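Local coordinates for protein oxidoreductase, zinc-binding dehydrogenase family (Myxococcus xanthus, PDB 5K1S) that serves as a zinc-binding medium-chain reductase, probably NADP-dependent, in the alternative de novo biosynthesis of isovaleryl coenzyme A, at residues A20-S25 with E35-P40; P42-V47 with V88-P93; A251-A256 with L269-P274; V278-N283 with L301-A306. One frame throughout, in Å; residues are numbered along the deposited sequence.

Overall arrangement
The four contacts fall into two pairs. Interactions 1 and 2 (centres about 23 Å apart) follow each other along the chain: the hairpin strand 32-38 leads through residues 35-40 into the turn that opens strand 46-56. Interactions 3 and 4 lie in the nucleotide-binding-type domain, centres about 13 Å apart, and share its parallel sheet; Ala256 O and Val279 N are 2.8 Å apart, a probable hydrogen bond between neighbouring strands, and Met272 packs on Val278. The centres of interactions 1 and 3 are about 49 Å apart. Interaction 4 alone approaches an annotated site: the side chain of Val281 is about 11 Å from a bound zinc ion and about 10 Å from that of its ligand Cys166.

Interaction 1 of 4, residues A20-S25 with E35-P40; sequences AVVLRS and ETMPMP
Glu35 reaches back over Val22 to clasp Arg24, and each step of its side chain meets something on residues 20-25. With CG beside its own backbone N (chi1 -60°) and the rest extended, the chain crosses Val22 at about a right angle. CB lies 3.8 Å from Val22 CG2, CG rests on the same methyl, and CD comes over Val22 CB. The carboxylate then takes Arg24 side-on, one nitrogen to each oxygen: Arg24 NH2 gives to Glu35 OE1 at 2.8 Å, and Arg24 NE to Glu35 OE2 at 3.0 Å. Both oxygens use their syn lone pairs, and with the guanidinium and carboxylate planes only 12° apart the two main bonds hold the groups nearly coplanar. Strands 17-23 and 32-38 form a beta hairpin, and within it Ala20 and Glu35 are an antiparallel hydrogen-bonded pair, with Glu35 N to Ala20 O at 2.8 Å. Replaced by alanine, Glu35 would lose its carboxylate, and the Arg24 guanidinium would probably be left without its charge partner here. Beyond this pair the short segments splay to 95°, and side chains bridge the angle. Met37, bent at both chi2 and chi3, lays SD 3.6 Å from Val22 CG2, while its CG touches Ala20 CB. Val22 CG1 sits over one face of the Arg24 guanidinium, offset toward the rim.

Interaction 2 of 4, residues P42-V47 with V88-P93; sequences PGRGEV and VGPDTP
Residues 42-47 and 88-93 make a mainly backbone contact within the GroES-like domain, where the loop leading into strand 46-56 lies against the loop leaving strand 80-88. Val47 and Val88 form an antiparallel non-hydrogen-bonded pair, their side chains lying side by side with Val47 CG2 4.1 Å from Val88 CG1. Next along, Gly89 N bonds to Glu46 O. Ahead of Val47, residues 43-46 form a type II turn, with Gly45 at positive phi. Glu46 braces the turn with its own carboxylate, OE1 receiving Gly43 N at 2.9 Å. From the turn, Gly45 N points almost straight at Pro90 O, 2.8 Å away (N-H...O 179°).

Thr92 works on both segments: its OG1 donates to Gly89 O at 2.7 Å, and its CG2 faces Glu46 O. A valine here would probably leave Gly89 O without this hydroxyl and set the 89-92 bend freer to shift. On the exposed side, Arg44 bends at chi3 (-67°) so that its guanidinium crosses Asp91, the two planes 82° apart. Asp91 OD2 sits over one face, 2.9 Å from Arg44 NE, while the Pro90 ring lies at the guanidinium's edge. No N-H of Arg44 points at OD2. The pairing is therefore one of charge alone, likely to fix direction less firmly than the straight backbone bond from Gly45 to Pro90.

Interaction 3 of 4, residues A251-A256 with L269-P274; sequences AGVDVA and LKSMAP
Peptide groups of Val253 and Ser271 are the flat units that meet here; no ring takes part, and the partners come in near the carbonyl planes rather than over them. Val253 N lies in the plane of the Ser271 carbonyl, 3.2 Å from its O. Ala273 N likewise lies in the plane of the Val253 carbonyl and meets Val253 O on a lone pair at 2.9 Å. Val253 thus holds residues 271-273 on both sides of Met272, its partner in a short parallel bridge. Gly252 passes 4.2 Å, CA to CA, from Ala273; a CB there would run into Ala273 N.

The side chain of Met272 starts away from residues 251-256 but returns, folded at chi2 (-56°) and chi3 (-65°). Its SD reaches Val253 CG2 and, at 3.5 Å, Ala256 CB, while CE lies near Asp254 O. This joins the end of helix 262-270 to the start of the central strand 253-258 in the Rossmann-type sheet, before the chain enters neighbouring strand 276-280. Asp254 turns the other way, to Thr186. The chemistry is divided: two backbone bonds set the register, and the Met272 thioether packs against the Val253 and Ala256 methyls.

Interaction 4 of 4, residues V278-N283 with L301-A306; sequences VVVVGN and LEILGA
Val278 to Val280 run parallel to Ile303 to Gly305, the short axes 4.4 Å apart and 25° from parallel, with the pairs Val278-Ile303, Val279-Leu304 and Val280-Gly305 in register. These are the last two strands of the six-stranded parallel sheet of a Rossmann-type domain, in order 3-2-1-4-5-6. Backbone bonds alternate in the usual parallel way: Val278 N donates to Glu302 O and Val278 O accepts from Leu304 N, then Val280 N turns to Leu304 O and Ala306 N to Val280 O, 3.0 Å apart.

Valines line one side of the contact, with Ile303, Leu304 and Ala306 across from them, and the two faces of the sheet differ. On the one that bears Val278, Val280 and Ile303, the branches of Val280 and Ile303 lie side by side, CG2 to CG2 at 3.6 Å. In Ile303 that methyl is anti to the backbone N, and CG1 lies beside the nitrogen (chi1 -60°). Phe265 of helix 262-270 covers both. On the face of Val279 and Leu304, helix 165-178 packs through Thr174 and Arg178.

Strand 302-305 is outermost within the chain, but Glu302, Ile303 and Leu304 pair antiparallel with a strand of the second subunit, carrying the sheet across that interface. Ala306, just past the strand, meets Val279 CG1 with its CB at 4.1 Å, and Val281 CG2 lies 3.6 Å from Ala306 O.

Interaction 1 of 4, residues A20-S25 with E35-P40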
loop_
_atom_site.group_PDB
_atom_site.type_symbol
_atom_site.label_atom_id
_atom_site.label_comp_id
_atom_site.label_asym_id
_atom_site.label_seq_id
_atom_site.Cartn_x
_atom_site.Cartn_y
_atom_site.Cartn_z
ATOM N N ALA A 20 7.301 -27.195 -31.887
ATOM C CA ALA A 20 7.381 -26.115 -30.915
ATOM C C ALA A 20 7.942 -24.874 -31.590
ATOM O O ALA A 20 8.882 -24.963 -32.384
ATOM C CB ALA A 20 8.258 -26.507 -29.721
ATOM N N VAL A 21 7.355 -23.722 -31.272
ATOM C CA VAL A 21 7.908 -22.450 -31.721
ATOM C C VAL A 21 9.158 -22.161 -30.904
ATOM O O VAL A 21 9.110 -22.096 -29.670
ATOM C CB VAL A 21 6.875 -21.324 -31.587
ATOM C CG1 VAL A 21 7.506 -19.969 -31.879
ATOM C CG2 VAL A 21 5.709 -21.575 -32.526
ATOM N N VAL A 22 10.285 -21.994 -31.588
ATOM C CA VAL A 22 11.574 -21.784 -30.945
ATOM C C VAL A 22 12.064 -20.381 -31.268
ATOM O O VAL A 22 11.856 -19.877 -32.378
ATOM C CB VAL A 22 12.605 -22.840 -31.390
ATOM C CG1 VAL A 22 13.895 -22.692 -30.591
ATOM C CG2 VAL A 22 12.034 -24.242 -31.232
ATOM N N LEU A 23 12.709 -19.754 -30.289
ATOM C CA LEU A 23 13.326 -18.442 -30.443
ATOM C C LEU A 23 14.828 -18.622 -30.272
ATOM O O LEU A 23 15.301 -18.887 -29.162
ATOM C CB LEU A 23 12.769 -17.453 -29.419
ATOM C CG LEU A 23 13.320 -16.027 -29.489
ATOM C CD1 LEU A 23 12.775 -15.305 -30.710
ATOM C CD2 LEU A 23 12.993 -15.267 -28.213
ATOM N N ARG A 24 15.575 -18.482 -31.365
ATOM C CA ARG A 24 17.019 -18.671 -31.336
ATOM C C ARG A 24 17.794 -17.361 -31.271
ATOM O O ARG A 24 19.012 -17.394 -31.074
ATOM C CB ARG A 24 17.465 -19.479 -32.560
ATOM C CG ARG A 24 16.786 -20.837 -32.642
ATOM C CD ARG A 24 17.483 -21.793 -33.593
ATOM N NE ARG A 24 16.963 -23.150 -33.440
ATOM C CZ ARG A 24 17.387 -24.022 -32.527
ATOM N NH1 ARG A 24 18.350 -23.691 -31.675
ATOM N NH2 ARG A 24 16.846 -25.231 -32.461
ATOM N N SER A 25 17.126 -16.219 -31.422
ATOM C CA SER A 25 17.765 -14.926 -31.211
ATOM C C SER A 25 16.698 -13.914 -30.824
ATOM O O SER A 25 15.680 -13.790 -31.512
ATOM C CB SER A 25 18.521 -14.458 -32.462
ATOM O OG SER A 25 17.635 -14.169 -33.529
ATOM N N GLU A 35 9.657 -25.414 -35.057
ATOM C CA GLU A 35 10.717 -26.382 -35.291
ATOM C C GLU A 35 10.303 -27.725 -34.705
ATOM O O GLU A 35 9.275 -27.847 -34.033
ATOM C CB GLU A 35 12.046 -25.925 -34.676
ATOM C CG GLU A 35 12.556 -24.601 -35.214
ATOM C CD GLU A 35 13.847 -24.162 -34.550
ATOM O OE1 GLU A 35 14.402 -24.943 -33.750
ATOM O OE2 GLU A 35 14.307 -23.033 -34.829
ATOM N N THR A 36 11.119 -28.740 -34.976
ATOM C CA THR A 36 10.951 -30.067 -34.396
ATOM C C THR A 36 11.968 -30.208 -33.270
ATOM O O THR A 36 13.178 -30.205 -33.517
ATOM C CB THR A 36 11.139 -31.160 -35.446
ATOM O OG1 THR A 36 10.191 -30.979 -36.506
ATOM C CG2 THR A 36 10.944 -32.539 -34.829
ATOM N N MET A 37 11.478 -30.324 -32.042
ATOM C CA MET A 37 12.314 -30.433 -30.860
ATOM C C MET A 37 12.100 -31.788 -30.194
ATOM O O MET A 37 11.074 -32.442 -30.414
ATOM C CB MET A 37 11.989 -29.317 -29.857
ATOM C CG MET A 37 12.085 -27.908 -30.429
ATOM S SD MET A 37 13.777 -27.386 -30.788
ATOM C CE MET A 37 14.452 -27.227 -29.138
ATOM N N PRO A 38 13.054 -32.246 -29.384
ATOM C CA PRO A 38 12.802 -33.437 -28.565
ATOM C C PRO A 38 11.831 -33.126 -27.439
ATOM O O PRO A 38 11.843 -32.033 -26.868
ATOM C CB PRO A 38 14.191 -33.801 -28.020
ATOM C CG PRO A 38 15.162 -33.054 -28.871
ATOM C CD PRO A 38 14.457 -31.811 -29.296
ATOM N N MET A 39 10.980 -34.097 -27.123
ATOM C CA MET A 39 10.037 -33.914 -26.035
ATOM C C MET A 39 10.777 -33.848 -24.701
ATOM O O MET A 39 11.797 -34.515 -24.514
ATOM C CB MET A 39 9.023 -35.050 -25.992
ATOM C CG MET A 39 7.950 -34.978 -27.053
ATOM S SD MET A 39 6.577 -36.072 -26.653
ATOM C CE MET A 39 5.878 -36.320 -28.278
ATOM N N PRO A 40 10.285 -33.055 -23.756
ATOM C CA PRO A 40 10.863 -33.070 -22.413
ATOM C C PRO A 40 10.388 -34.281 -21.624
ATOM O O PRO A 40 9.353 -34.884 -21.912
ATOM C CB PRO A 40 10.349 -31.767 -21.796
ATOM C CG PRO A 40 9.030 -31.558 -22.459
ATOM C CD PRO A 40 9.197 -32.066 -23.870
#

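Interaction 2 of 4, residues P42-V47 with V88-P93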
loop_
_atom_site.group_PDB
_atom_site.type_symbol
_atom_site.label_atom_id
_atom_site.label_comp_id
_atom_site.label_asym_id
_atom_site.label_seq_id
_atom_site.Cartn_x
_atom_site.Cartn_y
_atom_site.Cartn_z
ATOM N N PRO A 42 9.436 -35.715 -17.780
ATOM C CA PRO A 42 9.123 -35.299 -16.409
ATOM C C PRO A 42 9.920 -36.092 -15.386
ATOM O O PRO A 42 10.043 -37.316 -15.473
ATOM C CB PRO A 42 7.622 -35.593 -16.289
ATOM C CG PRO A 42 7.411 -36.751 -17.196
ATOM C CD PRO A 42 8.367 -36.556 -18.351
ATOM N N GLY A 43 10.463 -35.377 -14.408
ATOM C CA GLY A 43 11.190 -35.975 -13.314
ATOM C C GLY A 43 10.373 -36.009 -12.040
ATOM O O GLY A 43 9.146 -35.858 -12.044
ATOM N N ARG A 44 11.069 -36.206 -10.924
ATOM C CA ARG A 44 10.399 -36.272 -9.635
ATOM C C ARG A 44 9.649 -34.975 -9.359
ATOM O O ARG A 44 10.186 -33.878 -9.541
ATOM C CB ARG A 44 11.414 -36.552 -8.528
ATOM C CG ARG A 44 10.863 -36.366 -7.125
ATOM C CD ARG A 44 11.564 -37.260 -6.117
ATOM N NE ARG A 44 11.269 -38.674 -6.349
ATOM C CZ ARG A 44 11.493 -39.643 -5.466
ATOM N NH1 ARG A 44 12.012 -39.360 -4.277
ATOM N NH2 ARG A 44 11.190 -40.898 -5.770
ATOM N N GLY A 45 8.397 -35.106 -8.926
ATOM C CA GLY A 45 7.568 -33.955 -8.640
ATOM C C GLY A 45 7.105 -33.182 -9.852
ATOM O O GLY A 45 6.490 -32.123 -9.693
ATOM N N GLU A 46 7.374 -33.674 -11.055
ATOM C CA GLU A 46 7.020 -32.983 -12.286
ATOM C C GLU A 46 5.954 -33.763 -13.048
ATOM O O GLU A 46 5.632 -34.911 -12.733
ATOM C CB GLU A 46 8.258 -32.774 -13.163
ATOM C CG GLU A 46 9.317 -31.886 -12.534
ATOM C CD GLU A 46 10.507 -31.660 -13.446
ATOM O OE1 GLU A 46 10.754 -32.511 -14.330
ATOM O OE2 GLU A 46 11.195 -30.629 -13.285
ATOM N N VAL A 47 5.418 -33.114 -14.076
ATOM C CA VAL A 47 4.311 -33.639 -14.865
ATOM C C VAL A 47 4.539 -33.255 -16.320
ATOM O O VAL A 47 4.973 -32.135 -16.612
ATOM C CB VAL A 47 2.961 -33.097 -14.346
ATOM C CG1 VAL A 47 1.903 -33.079 -15.441
ATOM C CG2 VAL A 47 2.481 -33.928 -13.164
ATOM N N VAL A 88 3.217 -38.723 -15.559
ATOM C CA VAL A 88 3.592 -38.180 -14.262
ATOM C C VAL A 88 4.893 -38.833 -13.828
ATOM O O VAL A 88 5.125 -40.017 -14.100
ATOM C CB VAL A 88 2.492 -38.406 -13.202
ATOM C CG1 VAL A 88 1.170 -37.806 -13.667
ATOM C CG2 VAL A 88 2.331 -39.890 -12.897
ATOM N N GLY A 89 5.744 -38.060 -13.162
ATOM C CA GLY A 89 6.913 -38.603 -12.518
ATOM C C GLY A 89 6.574 -39.033 -11.109
ATOM O O GLY A 89 5.454 -38.826 -10.630
ATOM N N PRO A 90 7.527 -39.649 -10.415
ATOM C CA PRO A 90 7.287 -40.006 -9.014
ATOM C C PRO A 90 7.021 -38.765 -8.174
ATOM O O PRO A 90 7.383 -37.644 -8.538
ATOM C CB PRO A 90 8.584 -40.708 -8.592
ATOM C CG PRO A 90 9.607 -40.277 -9.588
ATOM C CD PRO A 90 8.871 -40.043 -10.868
ATOM N N ASP A 91 6.364 -38.981 -7.035
ATOM C CA ASP A 91 5.996 -37.896 -6.126
ATOM C C ASP A 91 5.053 -36.905 -6.808
ATOM O O ASP A 91 5.299 -35.698 -6.849
ATOM C CB ASP A 91 7.241 -37.187 -5.583
ATOM C CG ASP A 91 7.881 -37.936 -4.438
ATOM O OD1 ASP A 91 7.150 -38.325 -3.502
ATOM O OD2 ASP A 91 9.112 -38.143 -4.474
ATOM N N THR A 92 3.960 -37.434 -7.351
ATOM C CA THR A 92 2.879 -36.629 -7.923
ATOM C C THR A 92 1.548 -37.160 -7.405
ATOM O O THR A 92 0.664 -37.538 -8.180
ATOM C CB THR A 92 2.929 -36.656 -9.449
ATOM O OG1 THR A 92 2.934 -38.014 -9.906
ATOM C CG2 THR A 92 4.177 -35.948 -9.955
ATOM N N PRO A 93 1.375 -37.200 -6.082
ATOM C CA PRO A 93 0.202 -37.896 -5.523
ATOM C C PRO A 93 -1.125 -37.322 -5.985
ATOM O O PRO A 93 -2.074 -38.081 -6.217
ATOM C CB PRO A 93 0.396 -37.740 -4.007
ATOM C CG PRO A 93 1.295 -36.554 -3.853
ATOM C CD PRO A 93 2.207 -36.583 -5.036
#

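Interaction 3 of 4, residues A251-A256 with L269-P274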
loop_
_atom_site.group_PDB
_atom_site.type_symbol
_atom_site.label_atom_id
_atom_site.label_comp_id
_atom_site.label_asym_id
_atom_site.label_seq_id
_atom_site.Cartn_x
_atom_site.Cartn_y
_atom_site.Cartn_z
ATOM N N ALA A 251 -18.997 11.130 -1.904
ATOM C CA ALA A 251 -18.398 10.335 -0.841
ATOM C C ALA A 251 -17.062 9.725 -1.238
ATOM O O ALA A 251 -16.194 9.544 -0.375
ATOM C CB ALA A 251 -19.355 9.217 -0.417
ATOM N N GLY A 252 -16.872 9.412 -2.515
ATOM C CA GLY A 252 -15.692 8.694 -2.952
ATOM C C GLY A 252 -15.945 7.203 -3.025
ATOM O O GLY A 252 -17.068 6.714 -2.864
ATOM N N VAL A 253 -14.868 6.464 -3.271
ATOM C CA VAL A 253 -14.935 5.013 -3.377
ATOM C C VAL A 253 -14.218 4.392 -2.186
ATOM O O VAL A 253 -13.340 4.999 -1.562
ATOM C CB VAL A 253 -14.341 4.496 -4.704
ATOM C CG1 VAL A 253 -15.170 4.987 -5.882
ATOM C CG2 VAL A 253 -12.888 4.925 -4.849
ATOM N N ASP A 254 -14.608 3.157 -1.868
ATOM C CA ASP A 254 -13.987 2.435 -0.765
ATOM C C ASP A 254 -12.658 1.817 -1.181
ATOM O O ASP A 254 -11.689 1.845 -0.414
ATOM C CB ASP A 254 -14.935 1.352 -0.249
ATOM C CG ASP A 254 -16.248 1.917 0.254
ATOM O OD1 ASP A 254 -17.188 2.049 -0.557
ATOM O OD2 ASP A 254 -16.340 2.229 1.460
ATOM N N VAL A 255 -12.595 1.259 -2.389
ATOM C CA VAL A 255 -11.394 0.609 -2.895
ATOM C C VAL A 255 -11.258 0.935 -4.375
ATOM O O VAL A 255 -12.248 1.178 -5.070
ATOM C CB VAL A 255 -11.436 -0.922 -2.666
ATOM C CG1 VAL A 255 -12.682 -1.523 -3.293
ATOM C CG2 VAL A 255 -10.180 -1.596 -3.211
ATOM N N ALA A 256 -10.015 0.943 -4.855
ATOM C CA ALA A 256 -9.721 1.217 -6.255
ATOM C C ALA A 256 -8.748 0.172 -6.781
ATOM O O ALA A 256 -7.757 -0.151 -6.117
ATOM C CB ALA A 256 -9.136 2.620 -6.437
ATOM N N LEU A 269 -6.333 8.649 -6.485
ATOM C CA LEU A 269 -6.225 9.059 -5.088
ATOM C C LEU A 269 -7.309 10.066 -4.727
ATOM O O LEU A 269 -8.067 9.866 -3.771
ATOM C CB LEU A 269 -4.840 9.649 -4.824
ATOM C CG LEU A 269 -3.658 8.684 -4.904
ATOM C CD1 LEU A 269 -2.352 9.457 -4.853
ATOM C CD2 LEU A 269 -3.720 7.664 -3.777
ATOM N N LYS A 270 -7.395 11.162 -5.485
ATOM C CA LYS A 270 -8.413 12.173 -5.224
ATOM C C LYS A 270 -9.818 11.589 -5.242
ATOM O O LYS A 270 -10.732 12.179 -4.657
ATOM C CB LYS A 270 -8.304 13.297 -6.254
ATOM C CG LYS A 270 -6.962 14.009 -6.246
ATOM C CD LYS A 270 -6.799 14.899 -7.463
ATOM C CE LYS A 270 -5.425 15.544 -7.495
ATOM N NZ LYS A 270 -5.202 16.317 -8.746
ATOM N N SER A 271 -10.006 10.445 -5.894
ATOM C CA SER A 271 -11.305 9.798 -5.987
ATOM C C SER A 271 -11.595 8.874 -4.810
ATOM O O SER A 271 -12.688 8.301 -4.750
ATOM C CB SER A 271 -11.392 9.007 -7.296
ATOM O OG SER A 271 -12.683 8.458 -7.478
ATOM N N MET A 272 -10.659 8.723 -3.874
ATOM C CA MET A 272 -10.814 7.784 -2.771
ATOM C C MET A 272 -11.531 8.436 -1.598
ATOM O O MET A 272 -11.265 9.590 -1.252
ATOM C CB MET A 272 -9.451 7.267 -2.303
ATOM C CG MET A 272 -8.637 6.576 -3.381
ATOM S SD MET A 272 -9.520 5.215 -4.161
ATOM C CE MET A 272 -9.692 4.077 -2.787
ATOM N N ALA A 273 -12.433 7.680 -0.982
ATOM C CA ALA A 273 -13.086 8.111 0.239
ATOM C C ALA A 273 -12.144 7.938 1.428
ATOM O O ALA A 273 -11.153 7.207 1.346
ATOM C CB ALA A 273 -14.364 7.311 0.460
ATOM N N PRO A 274 -12.426 8.602 2.547
ATOM C CA PRO A 274 -11.562 8.457 3.724
ATOM C C PRO A 274 -11.377 6.996 4.109
ATOM O O PRO A 274 -12.334 6.222 4.167
ATOM C CB PRO A 274 -12.308 9.242 4.807
ATOM C CG PRO A 274 -13.110 10.246 4.055
ATOM C CD PRO A 274 -13.512 9.572 2.776
#

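Interaction 4 of 4, residues V278-N283 with L301-A306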
loop_
_atom_site.group_PDB
_atom_site.type_symbol
_atom_site.label_atom_id
_atom_site.label_comp_id
_atom_site.label_asym_id
_atom_site.label_seq_id
_atom_site.Cartn_x
_atom_site.Cartn_y
_atom_site.Cartn_z
ATOM N N VAL A 278 -6.146 1.588 -2.234
ATOM C CA VAL A 278 -5.850 1.461 -3.657
ATOM C C VAL A 278 -4.982 0.227 -3.843
ATOM O O VAL A 278 -3.898 0.127 -3.257
ATOM C CB VAL A 278 -5.149 2.715 -4.202
ATOM C CG1 VAL A 278 -4.791 2.536 -5.674
ATOM C CG2 VAL A 278 -6.029 3.936 -4.007
ATOM N N VAL A 279 -5.449 -0.707 -4.664
ATOM C CA VAL A 279 -4.718 -1.933 -4.955
ATOM C C VAL A 279 -4.053 -1.755 -6.314
ATOM O O VAL A 279 -4.725 -1.753 -7.351
ATOM C CB VAL A 279 -5.639 -3.160 -4.937
ATOM C CG1 VAL A 279 -4.816 -4.435 -5.047
ATOM C CG2 VAL A 279 -6.481 -3.174 -3.668
ATOM N N VAL A 280 -2.734 -1.603 -6.312
ATOM C CA VAL A 280 -1.980 -1.329 -7.530
ATOM C C VAL A 280 -1.500 -2.652 -8.110
ATOM O O VAL A 280 -0.829 -3.433 -7.427
ATOM C CB VAL A 280 -0.797 -0.391 -7.253
ATOM C CG1 VAL A 280 -0.121 0.007 -8.559
ATOM C CG2 VAL A 280 -1.259 0.842 -6.488
ATOM N N VAL A 281 -1.843 -2.903 -9.373
ATOM C CA VAL A 281 -1.402 -4.115 -10.057
ATOM C C VAL A 281 -0.712 -3.841 -11.385
ATOM O O VAL A 281 0.021 -4.716 -11.881
ATOM C CB VAL A 281 -2.594 -5.080 -10.260
ATOM C CG1 VAL A 281 -3.661 -4.454 -11.145
ATOM C CG2 VAL A 281 -2.127 -6.419 -10.831
ATOM N N GLY A 282 -0.875 -2.668 -11.997
ATOM C CA GLY A 282 -0.313 -2.424 -13.308
ATOM C C GLY A 282 0.229 -1.015 -13.439
ATOM O O GLY A 282 -0.181 -0.093 -12.731
ATOM N N ASN A 283 1.175 -0.873 -14.372
ATOM C CA ASN A 283 1.732 0.432 -14.744
ATOM C C ASN A 283 2.055 0.362 -16.241
ATOM O O ASN A 283 3.179 0.042 -16.633
ATOM C CB ASN A 283 2.964 0.777 -13.921
ATOM C CG ASN A 283 3.262 2.263 -13.923
ATOM O OD1 ASN A 283 2.369 3.087 -14.127
ATOM N ND2 ASN A 283 4.522 2.614 -13.699
ATOM N N LEU A 301 -5.203 6.742 3.601
ATOM C CA LEU A 301 -5.404 5.845 2.474
ATOM C C LEU A 301 -4.348 4.749 2.473
ATOM O O LEU A 301 -3.234 4.929 2.975
ATOM C CB LEU A 301 -5.354 6.614 1.154
ATOM C CG LEU A 301 -6.351 7.768 1.016
ATOM C CD1 LEU A 301 -6.250 8.386 -0.372
ATOM C CD2 LEU A 301 -7.779 7.311 1.295
ATOM N N GLU A 302 -4.714 3.604 1.906
ATOM C CA GLU A 302 -3.830 2.451 1.803
ATOM C C GLU A 302 -3.549 2.174 0.334
ATOM O O GLU A 302 -4.474 2.140 -0.484
ATOM C CB GLU A 302 -4.452 1.222 2.468
ATOM C CG GLU A 302 -4.916 1.464 3.894
ATOM C CD GLU A 302 -5.376 0.192 4.582
ATOM O OE1 GLU A 302 -5.209 -0.897 3.994
ATOM O OE2 GLU A 302 -5.907 0.284 5.710
ATOM N N ILE A 303 -2.277 1.983 0.001
ATOM C CA ILE A 303 -1.854 1.662 -1.358
ATOM C C ILE A 303 -1.213 0.283 -1.307
ATOM O O ILE A 303 -0.086 0.132 -0.818
ATOM C CB ILE A 303 -0.885 2.708 -1.923
ATOM C CG1 ILE A 303 -1.564 4.081 -1.954
ATOM C CG2 ILE A 303 -0.424 2.307 -3.319
ATOM C CD1 ILE A 303 -0.628 5.229 -2.272
ATOM N N LEU A 304 -1.926 -0.722 -1.810
ATOM C CA LEU A 304 -1.505 -2.113 -1.731
ATOM C C LEU A 304 -1.059 -2.597 -3.102
ATOM O O LEU A 304 -1.745 -2.364 -4.101
ATOM C CB LEU A 304 -2.644 -2.997 -1.216
ATOM C CG LEU A 304 -3.362 -2.510 0.044
ATOM C CD1 LEU A 304 -4.526 -3.431 0.375
ATOM C CD2 LEU A 304 -2.397 -2.419 1.216
ATOM N N GLY A 305 0.085 -3.274 -3.146
ATOM C CA GLY A 305 0.542 -3.906 -4.365
ATOM C C GLY A 305 0.076 -5.349 -4.463
ATOM O O GLY A 305 -0.052 -6.050 -3.463
ATOM N N ALA A 306 -0.188 -5.783 -5.694
ATOM C CA ALA A 306 -0.602 -7.151 -5.978
ATOM C C ALA A 306 0.190 -7.664 -7.169
ATOM O O ALA A 306 0.255 -6.995 -8.206
ATOM C CB ALA A 306 -2.105 -7.230 -6.265
#